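Local coordinates for protein ferulic acid esterase, AmCE1/Fae1A (PDB 5CXX) that probably hydrolyses feruloyl esters, as a CE1 ferulic acid esterase of the alpha/beta-hydrolase kind, and binds ferulic acid in its pocket, at residues N8-K13 / L79-N84; S33-T38 / Y122-N127; V48-N53 / E93-L98; D203-E208 / H233-R238. One frame throughout, in Å; residues are numbered along the deposited sequence. Where two conformers were deposited one is given.

Contact 1 (N8-K13 / L79-N84)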
loop_
_atom_site.group_PDB
_atom_site.type_symbol
_atom_site.label_atom_id
_atom_site.label_comp_id
_atom_site.label_asym_id
_atom_site.label_seq_id
_atom_site.Cartn_x
_atom_site.Cartn_y
_atom_site.Cartn_z
ATOM N N ASN A 8 8.683 -15.184 -6.554
ATOM C CA ASN A 8 7.274 -15.106 -6.951
ATOM C C ASN A 8 6.323 -15.658 -5.912
ATOM O O ASN A 8 5.143 -15.697 -6.165
ATOM C CB ASN A 8 7.031 -15.782 -8.293
ATOM C CG ASN A 8 7.366 -17.229 -8.314
ATOM O OD1 ASN A 8 7.662 -17.835 -7.279
ATOM N ND2 ASN A 8 7.285 -17.826 -9.508
ATOM N N THR A 9 6.849 -16.050 -4.767
ATOM C CA THR A 9 6.001 -16.391 -3.617
ATOM C C THR A 9 6.667 -15.954 -2.322
ATOM O O THR A 9 7.871 -15.681 -2.270
ATOM C CB THR A 9 5.725 -17.906 -3.501
ATOM O OG1 THR A 9 6.945 -18.559 -3.130
ATOM C CG2 THR A 9 5.139 -18.481 -4.835
ATOM N N CYS A 10 5.852 -15.865 -1.252
ATOM C CA CYS A 10 6.400 -15.591 0.056
ATOM C C CYS A 10 6.560 -16.946 0.784
ATOM O O CYS A 10 5.571 -17.639 0.991
ATOM C CB CYS A 10 5.423 -14.692 0.847
ATOM S SG CYS A 10 6.086 -14.342 2.545
ATOM N N PRO A 11 7.770 -17.311 1.175
ATOM C CA PRO A 11 7.930 -18.564 1.923
ATOM C C PRO A 11 7.087 -18.545 3.179
ATOM O O PRO A 11 6.922 -17.501 3.847
ATOM C CB PRO A 11 9.418 -18.602 2.277
ATOM C CG PRO A 11 10.068 -17.717 1.252
ATOM C CD PRO A 11 9.047 -16.613 0.960
ATOM N N ASP A 12 6.530 -19.701 3.527
ATOM C CA ASP A 12 5.677 -19.713 4.705
ATOM C C ASP A 12 6.359 -19.175 5.940
ATOM O O ASP A 12 5.726 -18.523 6.764
ATOM C CB ASP A 12 5.160 -21.136 4.977
ATOM C CG ASP A 12 4.077 -21.566 3.980
ATOM O OD1 ASP A 12 3.452 -20.695 3.313
ATOM O OD2 ASP A 12 3.846 -22.783 3.860
ATOM N N LYS A 13 7.656 -19.425 6.113
ATOM C CA LYS A 13 8.266 -18.989 7.334
ATOM C C LYS A 13 8.397 -17.467 7.502
ATOM O O LYS A 13 8.602 -16.997 8.628
ATOM C CB LYS A 13 9.629 -19.641 7.516
ATOM C CG LYS A 13 10.625 -19.200 6.502
ATOM C CD LYS A 13 12.003 -19.876 6.736
ATOM C CE LYS A 13 12.942 -19.549 5.594
ATOM N NZ LYS A 13 14.332 -20.072 5.851
ATOM N N LEU A 79 1.897 -8.392 9.985
ATOM C CA LEU A 79 2.737 -8.267 11.191
ATOM C C LEU A 79 3.977 -9.137 11.138
ATOM O O LEU A 79 4.983 -8.785 11.773
ATOM C CB LEU A 79 1.931 -8.668 12.454
ATOM C CG LEU A 79 0.739 -7.779 12.770
ATOM C CD1 LEU A 79 -0.069 -8.401 13.946
ATOM C CD2 LEU A 79 1.197 -6.336 13.098
ATOM N N ALA A 80 3.936 -10.279 10.456
ATOM C CA ALA A 80 5.088 -11.205 10.572
ATOM C C ALA A 80 6.227 -10.853 9.626
ATOM O O ALA A 80 7.395 -11.001 9.993
ATOM C CB ALA A 80 4.656 -12.655 10.315
ATOM N N ILE A 81 5.906 -10.434 8.412
ATOM C CA ILE A 81 6.958 -10.266 7.398
ATOM C C ILE A 81 8.046 -9.243 7.770
ATOM O O ILE A 81 9.253 -9.573 7.674
ATOM C CB ILE A 81 6.301 -9.902 6.026
ATOM C CG1 ILE A 81 5.769 -11.203 5.372
ATOM C CG2 ILE A 81 7.324 -9.182 5.088
ATOM C CD1 ILE A 81 4.893 -10.945 4.087
ATOM N N PRO A 82 7.660 -8.034 8.239
ATOM C CA PRO A 82 8.777 -7.087 8.505
ATOM C C PRO A 82 9.643 -7.531 9.676
ATOM O O PRO A 82 10.875 -7.376 9.597
ATOM C CB PRO A 82 8.062 -5.757 8.822
ATOM C CG PRO A 82 6.694 -5.895 8.111
ATOM C CD PRO A 82 6.315 -7.384 8.283
ATOM N N THR A 83 9.057 -8.130 10.716
ATOM C CA THR A 83 9.864 -8.669 11.836
ATOM C C THR A 83 10.747 -9.828 11.411
ATOM O O THR A 83 11.912 -9.910 11.763
ATOM C CB THR A 83 8.908 -9.089 12.993
ATOM O OG1 THR A 83 8.406 -7.886 13.556
ATOM C CG2 THR A 83 9.652 -9.918 14.082
ATOM N N ASN A 84 10.172 -10.740 10.641
ATOM C CA ASN A 84 10.925 -11.922 10.251
ATOM C C ASN A 84 12.065 -11.529 9.315
ATOM O O ASN A 84 13.138 -12.140 9.386
ATOM C CB ASN A 84 9.995 -12.957 9.598
ATOM C CG ASN A 84 9.125 -13.669 10.646
ATOM O OD1 ASN A 84 9.526 -13.774 11.833
ATOM N ND2 ASN A 84 7.972 -14.195 10.224
#
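Cys10 and Ile81 meet in the tightly packed part of this contact. The sulfur SG of Cys10 lies 3.9 Å from CD1 of Ile81. The Cys10 side chain heads toward the helix, with SG anti to the backbone N (chi1 179°). On the other side it is the CG1 branch of Ile81, ending in CD1, that reaches across. Both residues are buried. Ser259 and Tyr263 of helix 255-266 also touch Cys10, so the thiol sits between two helices.

The second meeting point joins buried Asn84 to the backbone of exposed Lys13. ND2 of Asn84 stands 3.3 Å from the backbone O of Lys13, but the angle is too poor for a hydrogen bond. The amide is held elsewhere: ND2 bonds to the carbonyl oxygens of Tyr14 and Thr16, and OD1 bonds to the hydroxyl of Tyr23. Asn84 thus ties down the backbone just after 8-13, and its buried polar atoms have partners at both ends. Lys13 marks the loose side. It is exposed, and its extended chain leads away from helix 77-87.

Within the helix, Asn84 N bonds to Ala80 O at 2.9 Å, while the N of Pro82 has no bond to the turn before, and the helix kinks there. The contact packs an N-terminal segment on a helix that flanks the central sheet of an alpha/beta-hydrolase fold.

Contact 2 (S33-T38 / Y122-N127)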
loop_
_atom_site.group_PDB
_atom_site.type_symbol
_atom_site.label_atom_id
_atom_site.label_comp_id
_atom_site.label_asym_id
_atom_site.label_seq_id
_atom_site.Cartn_x
_atom_site.Cartn_y
_atom_site.Cartn_z
ATOM N N SER A 33 -10.556 14.146 11.109
ATOM C CA SER A 33 -10.120 14.513 9.733
ATOM C C SER A 33 -10.906 15.722 9.217
ATOM O O SER A 33 -12.124 15.665 9.033
ATOM C CB SER A 33 -10.378 13.331 8.793
ATOM O OG SER A 33 -10.258 13.823 7.428
ATOM N N LYS A 34 -10.166 16.803 8.942
ATOM C CA LYS A 34 -10.783 17.925 8.244
ATOM C C LYS A 34 -11.176 17.598 6.778
ATOM O O LYS A 34 -11.889 18.402 6.171
ATOM C CB LYS A 34 -9.874 19.166 8.263
ATOM C CG LYS A 34 -8.564 18.932 7.550
ATOM C CD LYS A 34 -7.638 20.179 7.757
ATOM C CE LYS A 34 -6.299 19.922 7.045
ATOM N NZ LYS A 34 -5.344 21.023 7.438
ATOM N N VAL A 35 -10.651 16.497 6.233
ATOM C CA VAL A 35 -10.952 16.127 4.854
ATOM C C VAL A 35 -12.341 15.478 4.778
ATOM O O VAL A 35 -13.183 15.888 3.959
ATOM C CB VAL A 35 -9.850 15.207 4.319
ATOM C CG1 VAL A 35 -10.306 14.541 3.033
ATOM C CG2 VAL A 35 -8.556 15.992 4.089
ATOM N N THR A 36 -12.582 14.517 5.647
ATOM C CA THR A 36 -13.947 13.894 5.712
ATOM C C THR A 36 -14.904 14.650 6.627
ATOM O O THR A 36 -16.120 14.434 6.612
ATOM C CB THR A 36 -13.880 12.440 6.218
ATOM O OG1 THR A 36 -13.324 12.437 7.547
ATOM C CG2 THR A 36 -12.947 11.587 5.289
ATOM N N GLU A 37 -14.368 15.564 7.411
ATOM C CA GLU A 37 -15.099 16.280 8.490
ATOM C C GLU A 37 -15.728 15.303 9.475
ATOM O O GLU A 37 -16.794 15.567 10.024
ATOM C CB GLU A 37 -16.135 17.263 7.924
ATOM C CG GLU A 37 -15.434 18.268 6.977
ATOM C CD GLU A 37 -16.332 19.387 6.488
ATOM O OE1 GLU A 37 -17.371 19.693 7.102
ATOM O OE2 GLU A 37 -16.028 19.965 5.410
ATOM N N THR A 38 -15.003 14.227 9.767
ATOM C CA THR A 38 -15.458 13.249 10.745
ATOM C C THR A 38 -14.278 12.681 11.517
ATOM O O THR A 38 -13.136 12.813 11.101
ATOM C CB THR A 38 -16.184 12.067 10.073
ATOM O OG1 THR A 38 -15.275 11.424 9.193
ATOM C CG2 THR A 38 -17.412 12.543 9.298
ATOM N N TYR A 122 -12.164 6.538 -2.208
ATOM C CA TYR A 122 -10.809 6.041 -2.221
ATOM C C TYR A 122 -9.880 7.037 -2.917
ATOM O O TYR A 122 -8.725 7.256 -2.494
ATOM C CB TYR A 122 -10.726 4.629 -2.949
ATOM C CG TYR A 122 -11.342 3.559 -2.073
ATOM C CD1 TYR A 122 -12.733 3.425 -1.979
ATOM C CD2 TYR A 122 -10.489 2.679 -1.337
ATOM C CE1 TYR A 122 -13.288 2.440 -1.102
ATOM C CE2 TYR A 122 -11.053 1.689 -0.489
ATOM C CZ TYR A 122 -12.408 1.619 -0.369
ATOM O OH TYR A 122 -12.970 0.649 0.480
ATOM N N ASP A 123 -10.378 7.617 -4.011
ATOM C CA ASP A 123 -9.563 8.643 -4.695
ATOM C C ASP A 123 -9.241 9.786 -3.756
ATOM O O ASP A 123 -8.126 10.350 -3.772
ATOM C CB ASP A 123 -10.291 9.214 -5.923
ATOM C CG ASP A 123 -10.690 8.145 -6.943
ATOM O OD1 ASP A 123 -10.007 7.089 -6.936
ATOM O OD2 ASP A 123 -11.627 8.413 -7.718
ATOM N N ASN A 124 -10.183 10.141 -2.877
ATOM C CA ASN A 124 -9.985 11.272 -2.003
ATOM C C ASN A 124 -8.990 10.993 -0.897
ATOM O O ASN A 124 -8.577 11.918 -0.168
ATOM C CB ASN A 124 -11.364 11.693 -1.391
ATOM C CG ASN A 124 -11.339 13.100 -0.881
ATOM O OD1 ASN A 124 -10.837 14.018 -1.572
ATOM N ND2 ASN A 124 -11.958 13.322 0.284
ATOM N N PHE A 125 -8.588 9.734 -0.754
ATOM C CA PHE A 125 -7.614 9.360 0.244
ATOM C C PHE A 125 -6.267 10.081 0.030
ATOM O O PHE A 125 -5.552 10.286 1.016
ATOM C CB PHE A 125 -7.384 7.826 0.254
ATOM C CG PHE A 125 -6.504 7.413 1.421
ATOM C CD1 PHE A 125 -7.016 7.456 2.724
ATOM C CD2 PHE A 125 -5.178 7.054 1.230
ATOM C CE1 PHE A 125 -6.196 7.169 3.819
ATOM C CE2 PHE A 125 -4.380 6.757 2.291
ATOM C CZ PHE A 125 -4.877 6.786 3.611
ATOM N N ILE A 126 -5.983 10.523 -1.197
ATOM C CA ILE A 126 -4.755 11.324 -1.374
ATOM C C ILE A 126 -4.778 12.558 -0.463
ATOM O O ILE A 126 -3.776 12.898 0.155
ATOM C CB ILE A 126 -4.553 11.710 -2.851
ATOM C CG1 ILE A 126 -3.183 12.407 -3.033
ATOM C CG2 ILE A 126 -5.672 12.687 -3.351
ATOM C CD1 ILE A 126 -2.833 12.518 -4.559
ATOM N N ASN A 127 -5.937 13.165 -0.256
ATOM C CA ASN A 127 -6.050 14.308 0.609
ATOM C C ASN A 127 -6.009 13.908 2.108
ATOM O O ASN A 127 -5.343 14.571 2.914
ATOM C CB ASN A 127 -7.354 15.092 0.297
ATOM C CG ASN A 127 -7.312 15.639 -1.117
ATOM O OD1 ASN A 127 -6.307 16.275 -1.458
ATOM N ND2 ASN A 127 -8.295 15.317 -1.970
#
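Val35 lays its two methyls against Asn124 and Asn127. CG1 comes 3.4 Å from ND2 of Asn124, and the two side chains run past each other in opposite directions. CG2 rests 3.7 Å from the backbone O of Asn127. The Val35 and Asn127 side chains cross at about a right angle, and both methyls lie 4.1 Å from CB of Asn127. This branch placement follows from chi1 of 166°, which puts CG1 anti to the backbone N and CG2 beside it.

The asparagines are fixed to each other. ND2 of Asn127 donates to OD1 of Asn124 at 2.9 Å. The acceptor lies in the Asn127 amide plane, but the donor stands 41° out of the carbonyl plane of Asn124. Asn124 is also gripped from outside: ND2 bonds to the O of Ala103, and OD1 accepts from Lys105. Thus a buried amide with several partners backs the valine methyl.

The loop has its own bracing. OG of Ser33 accepts from N of Thr36 at 3.0 Å and also from N of Val35, forming an ST motif and an ST turn. Glu37 and Thr38 both face Ser33, making a G1 beta bulge in the hairpin formed by strands 26-33 and 38-45.

Contact 3 (V48-N53 / E93-L98)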
loop_
_atom_site.group_PDB
_atom_site.type_symbol
_atom_site.label_atom_id
_atom_site.label_comp_id
_atom_site.label_asym_id
_atom_site.label_seq_id
_atom_site.Cartn_x
_atom_site.Cartn_y
_atom_site.Cartn_z
ATOM N N VAL A 48 8.727 -3.445 17.594
ATOM C CA VAL A 48 9.114 -4.045 18.860
ATOM C C VAL A 48 10.217 -3.194 19.470
ATOM O O VAL A 48 11.186 -2.875 18.770
ATOM C CB VAL A 48 9.598 -5.483 18.631
ATOM C CG1 VAL A 48 10.232 -6.045 19.889
ATOM C CG2 VAL A 48 8.415 -6.354 18.172
ATOM N N GLY A 49 10.102 -2.847 20.764
ATOM C CA GLY A 49 11.146 -2.051 21.391
ATOM C C GLY A 49 11.149 -0.586 21.009
ATOM O O GLY A 49 12.130 0.107 21.255
ATOM N N TYR A 50 10.056 -0.112 20.427
ATOM C CA TYR A 50 9.886 1.311 20.053
ATOM C C TYR A 50 10.410 2.209 21.148
ATOM O O TYR A 50 10.025 2.064 22.315
ATOM C CB TYR A 50 8.417 1.649 19.807
ATOM C CG TYR A 50 8.117 3.117 19.555
ATOM C CD1 TYR A 50 8.336 3.706 18.288
ATOM C CD2 TYR A 50 7.511 3.893 20.550
ATOM C CE1 TYR A 50 8.016 5.057 18.051
ATOM C CE2 TYR A 50 7.169 5.239 20.324
ATOM C CZ TYR A 50 7.432 5.809 19.057
ATOM O OH TYR A 50 7.062 7.133 18.861
ATOM N N ASP A 51 11.309 3.111 20.759
ATOM C CA ASP A 51 12.015 4.015 21.677
ATOM C C ASP A 51 11.788 5.422 21.156
ATOM O O ASP A 51 12.161 5.720 20.020
ATOM C CB ASP A 51 13.471 3.657 21.678
ATOM C CG ASP A 51 14.306 4.549 22.572
ATOM O OD1 ASP A 51 13.824 5.607 23.023
ATOM O OD2 ASP A 51 15.468 4.177 22.816
ATOM N N GLU A 52 11.076 6.245 21.914
ATOM C CA GLU A 52 10.743 7.607 21.478
ATOM C C GLU A 52 11.942 8.468 21.190
ATOM O O GLU A 52 11.811 9.517 20.569
ATOM C CB GLU A 52 9.912 8.308 22.533
ATOM C CG GLU A 52 8.463 8.275 22.226
ATOM C CD GLU A 52 7.636 8.751 23.400
ATOM O OE1 GLU A 52 8.238 9.044 24.470
ATOM O OE2 GLU A 52 6.393 8.834 23.232
ATOM N N ASN A 53 13.088 8.067 21.715
ATOM C CA ASN A 53 14.331 8.777 21.464
ATOM C C ASN A 53 15.033 8.332 20.179
ATOM O O ASN A 53 16.111 8.851 19.866
ATOM C CB ASN A 53 15.292 8.602 22.634
ATOM C CG ASN A 53 14.741 9.177 23.913
ATOM O OD1 ASN A 53 14.102 10.240 23.914
ATOM N ND2 ASN A 53 14.953 8.462 25.012
ATOM N N GLU A 93 13.889 -1.580 10.911
ATOM C CA GLU A 93 12.798 -1.298 11.870
ATOM C C GLU A 93 11.885 -0.211 11.349
ATOM O O GLU A 93 12.349 0.762 10.773
ATOM C CB GLU A 93 13.353 -0.839 13.222
ATOM C CG GLU A 93 14.139 -1.869 13.940
ATOM C CD GLU A 93 14.402 -1.449 15.375
ATOM O OE1 GLU A 93 14.841 -0.305 15.583
ATOM O OE2 GLU A 93 14.157 -2.256 16.284
ATOM N N MET A 94 10.583 -0.382 11.506
ATOM C CA MET A 94 9.697 0.601 10.925
ATOM C C MET A 94 8.396 0.663 11.706
ATOM O O MET A 94 8.086 -0.228 12.466
ATOM C CB MET A 94 9.363 0.251 9.425
ATOM C CG MET A 94 8.710 -1.128 9.317
ATOM S SD MET A 94 8.400 -1.627 7.587
ATOM C CE MET A 94 10.086 -1.972 7.122
ATOM N N ILE A 95 7.641 1.742 11.462
ATOM C CA ILE A 95 6.250 1.889 11.937
ATOM C C ILE A 95 5.312 1.527 10.784
ATOM O O ILE A 95 5.563 1.970 9.647
ATOM C CB ILE A 95 6.009 3.344 12.360
ATOM C CG1 ILE A 95 6.855 3.679 13.645
ATOM C CG2 ILE A 95 4.522 3.576 12.618
ATOM C CD1 ILE A 95 6.841 5.179 13.932
ATOM N N ILE A 96 4.283 0.728 11.040
ATOM C CA ILE A 96 3.317 0.375 9.998
ATOM C C ILE A 96 1.976 1.018 10.368
ATOM O O ILE A 96 1.510 0.908 11.520
ATOM C CB ILE A 96 3.130 -1.162 9.933
ATOM C CG1 ILE A 96 4.469 -1.876 9.617
ATOM C CG2 ILE A 96 2.038 -1.532 8.818
ATOM C CD1 ILE A 96 4.267 -3.387 9.896
ATOM N N VAL A 97 1.384 1.734 9.413
ATOM C CA VAL A 97 0.066 2.369 9.616
ATOM C C VAL A 97 -0.941 1.739 8.664
ATOM O O VAL A 97 -0.689 1.658 7.462
ATOM C CB VAL A 97 0.169 3.899 9.389
ATOM C CG1 VAL A 97 -1.247 4.594 9.516
ATOM C CG2 VAL A 97 1.187 4.541 10.398
ATOM N N LEU A 98 -2.072 1.303 9.204
ATOM C CA LEU A 98 -3.181 0.742 8.378
ATOM C C LEU A 98 -4.340 1.730 8.447
ATOM O O LEU A 98 -5.109 1.768 9.432
ATOM C CB LEU A 98 -3.651 -0.621 8.883
ATOM C CG LEU A 98 -2.559 -1.649 9.183
ATOM C CD1 LEU A 98 -3.219 -2.984 9.621
ATOM C CD2 LEU A 98 -1.663 -1.827 7.937
#
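The Tyr50 ring meets CD1 of Ile95 obliquely, nearest through CE1 at 4.3 Å. Tyr56 also meets this ring, with the two planes about 30° apart. The Tyr50 hydroxyl bonds to the backbone N of Ser142, which fixes the far end of the ring.

Ile95 begins strand 95-99 and is buried. Its CG1 branch carries CD1 out toward the tyrosine, while Met137 of helix 125-140 and Pro47 pack on the same side chain. Backbone bonds to Pro57 and Val59 hold Ile95 in the sheet.

Away from the ring, the touch is thin. OE2 of Glu93 lies 3.9 Å from the backbone O of Val48. The Glu93 chain is extended beyond CG, and this carries the carboxylate to the loop. Further along the loop, OD1 of Asp51 accepts from N of Asn53 at 2.9 Å and closes an Asx turn. The backbone N of Asp51 is bonded to the Tyr56 hydroxyl.

Between the two segments, the attraction is therefore mainly apolar and slight. Two oxygens facing each other offer no attraction, and would probably repel weakly if the carboxylate is charged. The loop takes its firmer polar anchorage from Ser142 and Tyr56.

Contact 4 (D203-E208 / H233-R238)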
loop_
_atom_site.group_PDB
_atom_site.type_symbol
_atom_site.label_atom_id
_atom_site.label_comp_id
_atom_site.label_asym_id
_atom_site.label_seq_id
_atom_site.Cartn_x
_atom_site.Cartn_y
_atom_site.Cartn_z
ATOM N N ASP A 203 -0.434 8.490 -20.701
ATOM C CA ASP A 203 0.811 9.286 -20.819
ATOM C C ASP A 203 1.122 10.054 -19.555
ATOM O O ASP A 203 2.293 10.402 -19.316
ATOM C CB ASP A 203 0.721 10.251 -22.017
ATOM C CG ASP A 203 1.015 9.563 -23.305
ATOM O OD1 ASP A 203 1.611 8.459 -23.311
ATOM O OD2 ASP A 203 0.649 10.125 -24.348
ATOM N N GLU A 204 0.102 10.315 -18.736
ATOM C CA GLU A 204 0.279 11.041 -17.474
ATOM C C GLU A 204 0.694 10.132 -16.335
ATOM O O GLU A 204 0.978 10.639 -15.228
ATOM C CB GLU A 204 -1.008 11.761 -17.086
ATOM C CG GLU A 204 -1.225 12.989 -17.970
ATOM C CD GLU A 204 -2.697 13.464 -18.021
ATOM O OE1 GLU A 204 -3.567 12.924 -17.287
ATOM O OE2 GLU A 204 -2.940 14.363 -18.834
ATOM N N PHE A 205 0.733 8.811 -16.569
ATOM C CA PHE A 205 1.026 7.863 -15.458
ATOM C C PHE A 205 2.557 7.768 -15.357
ATOM O O PHE A 205 3.197 6.855 -15.917
ATOM C CB PHE A 205 0.369 6.522 -15.747
ATOM C CG PHE A 205 0.388 5.549 -14.591
ATOM C CD1 PHE A 205 0.813 5.916 -13.324
ATOM C CD2 PHE A 205 -0.083 4.273 -14.817
ATOM C CE1 PHE A 205 0.763 4.955 -12.277
ATOM C CE2 PHE A 205 -0.144 3.316 -13.782
ATOM C CZ PHE A 205 0.317 3.678 -12.511
ATOM N N ARG A 206 3.151 8.766 -14.712
ATOM C CA ARG A 206 4.612 8.940 -14.634
ATOM C C ARG A 206 4.890 9.955 -13.503
ATOM O O ARG A 206 3.966 10.633 -13.011
ATOM C CB ARG A 206 5.197 9.415 -15.978
ATOM C CG ARG A 206 4.646 10.777 -16.408
ATOM C CD ARG A 206 5.363 11.345 -17.613
ATOM N NE ARG A 206 5.256 10.514 -18.787
ATOM C CZ ARG A 206 6.313 9.940 -19.387
ATOM N NH1 ARG A 206 7.537 10.052 -18.850
ATOM N NH2 ARG A 206 6.139 9.235 -20.487
ATOM N N ALA A 207 6.140 10.075 -13.109
ATOM C CA ALA A 207 6.534 10.986 -12.034
ATOM C C ALA A 207 7.703 11.774 -12.512
ATOM O O ALA A 207 8.540 11.233 -13.235
ATOM C CB ALA A 207 6.932 10.189 -10.844
ATOM N N GLU A 208 7.804 13.016 -12.080
ATOM C CA GLU A 208 9.004 13.750 -12.387
ATOM C C GLU A 208 10.135 13.145 -11.551
ATOM O O GLU A 208 11.012 12.534 -12.193
ATOM C CB GLU A 208 8.807 15.237 -12.148
ATOM C CG GLU A 208 9.689 16.060 -13.008
ATOM C CD GLU A 208 9.295 17.504 -12.986
ATOM O OE1 GLU A 208 8.136 17.815 -12.611
ATOM O OE2 GLU A 208 10.108 18.357 -13.306
ATOM N N HIS A 233 1.801 -2.310 -15.522
ATOM C CA HIS A 233 3.212 -2.630 -15.848
ATOM C C HIS A 233 3.549 -2.154 -17.252
ATOM O O HIS A 233 4.619 -1.569 -17.508
ATOM C CB HIS A 233 3.447 -4.143 -15.673
ATOM C CG HIS A 233 4.642 -4.645 -16.397
ATOM N ND1 HIS A 233 5.927 -4.239 -16.087
ATOM C CD2 HIS A 233 4.754 -5.483 -17.467
ATOM C CE1 HIS A 233 6.773 -4.832 -16.917
ATOM N NE2 HIS A 233 6.092 -5.603 -17.754
ATOM N N GLU A 234 2.654 -2.438 -18.166
ATOM C CA GLU A 234 2.921 -2.093 -19.559
ATOM C C GLU A 234 2.980 -0.571 -19.795
ATOM O O GLU A 234 3.819 -0.090 -20.536
ATOM C CB GLU A 234 1.877 -2.765 -20.447
ATOM C CG GLU A 234 2.155 -4.276 -20.478
ATOM C CD GLU A 234 1.078 -5.122 -21.166
ATOM O OE1 GLU A 234 1.246 -6.358 -21.243
ATOM O OE2 GLU A 234 0.069 -4.564 -21.621
ATOM N N ILE A 235 2.070 0.175 -19.170
ATOM C CA ILE A 235 2.041 1.617 -19.333
ATOM C C ILE A 235 3.282 2.249 -18.690
ATOM O O ILE A 235 3.921 3.044 -19.313
ATOM C CB ILE A 235 0.743 2.186 -18.628
ATOM C CG1 ILE A 235 -0.491 1.751 -19.429
ATOM C CG2 ILE A 235 0.829 3.744 -18.492
ATOM C CD1 ILE A 235 -1.836 1.766 -18.592
ATOM N N LEU A 236 3.646 1.803 -17.483
ATOM C CA LEU A 236 4.837 2.349 -16.789
ATOM C C LEU A 236 6.068 2.073 -17.633
ATOM O O LEU A 236 6.970 2.933 -17.778
ATOM C CB LEU A 236 4.999 1.728 -15.411
ATOM C CG LEU A 236 3.873 2.263 -14.487
ATOM C CD1 LEU A 236 4.010 1.540 -13.139
ATOM C CD2 LEU A 236 4.052 3.784 -14.206
ATOM N N THR A 237 6.123 0.871 -18.219
ATOM C CA THR A 237 7.264 0.510 -19.067
ATOM C C THR A 237 7.334 1.418 -20.292
ATOM O O THR A 237 8.394 1.934 -20.658
ATOM C CB THR A 237 7.157 -0.981 -19.551
ATOM O OG1 THR A 237 7.163 -1.820 -18.401
ATOM C CG2 THR A 237 8.359 -1.363 -20.423
ATOM N N ARG A 238 6.209 1.611 -20.959
ATOM C CA ARG A 238 6.116 2.524 -22.142
ATOM C C ARG A 238 6.577 3.943 -21.745
ATOM O O ARG A 238 7.210 4.679 -22.573
ATOM C CB ARG A 238 4.647 2.589 -22.614
ATOM C CG ARG A 238 4.209 2.391 -24.023
ATOM C CD ARG A 238 2.602 2.229 -24.026
ATOM N NE ARG A 238 2.251 0.810 -24.201
ATOM C CZ ARG A 238 1.199 0.216 -23.646
ATOM N NH1 ARG A 238 0.388 0.943 -22.881
ATOM N NH2 ARG A 238 0.958 -1.101 -23.819
#
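Phe205 sits at the centre of an inverse gamma turn, and its CA is 6.8 Å from the CA of Leu236 on the helix. The turn is closed by a weak bond from N of Arg206 to O of Glu204. Phe205 points its side chain toward the helix, with CG anti to the backbone N (chi1 -170°). The ring then lies under CD2 of Leu236. This methyl is 3.9 Å from the ring centroid and only 6° off the normal, a CH-pi contact over the face. The same CD2 is 3.6 Å from the backbone O of Phe205, so the methyl also packs beside the carbonyl. That carbonyl also accepts a bond from the Asn239 amide.

Ile235 approaches the ring obliquely. Its CG2 is 3.8 Å from CD2 of Phe205, and the two side chains cross at about a right angle. In the alpha/beta-hydrolase fold, this packs the loop leading to strand 213-219 against helix 228-238. Helix 157-168 joins in, with Tyr167 meeting the Phe205 ring edge-to-face and also touching Leu236.

Polar bonds brace each segment separately. NE of Arg206 donates to O of Asp203 at 3.0 Å, with the acceptor in the guanidinium plane. On the helix, His233 O takes bonds from N and OG1 of Thr237, which reach it from opposite faces of its plane; the hydroxyl bond is 2.7 Å.

How the contacts relate
Contacts 1 and 3 touch, with CG of Pro82 3.9 Å from CD1 of Ile96; helix 77-87 and strand 95-99 follow each other in the chain. Contact 3 is nested in the chain between the two segments of contact 2, and helix 125-140 supplies part of contact 2 and touches contact 3 through Met137. Contact 1 alternates its segments with those of contacts 2 and 3, whereas contact 4 comes later than all three. Contacts 2 and 4 both have neighbours on helix 157-168, though their centres are 26 Å apart. Contacts 3 and 4 lie on opposite sides of the chain's centre, 33 Å between centres. Together they join loops and flanking helices and, in contact 3, a loop to a strand of the mixed central sheet.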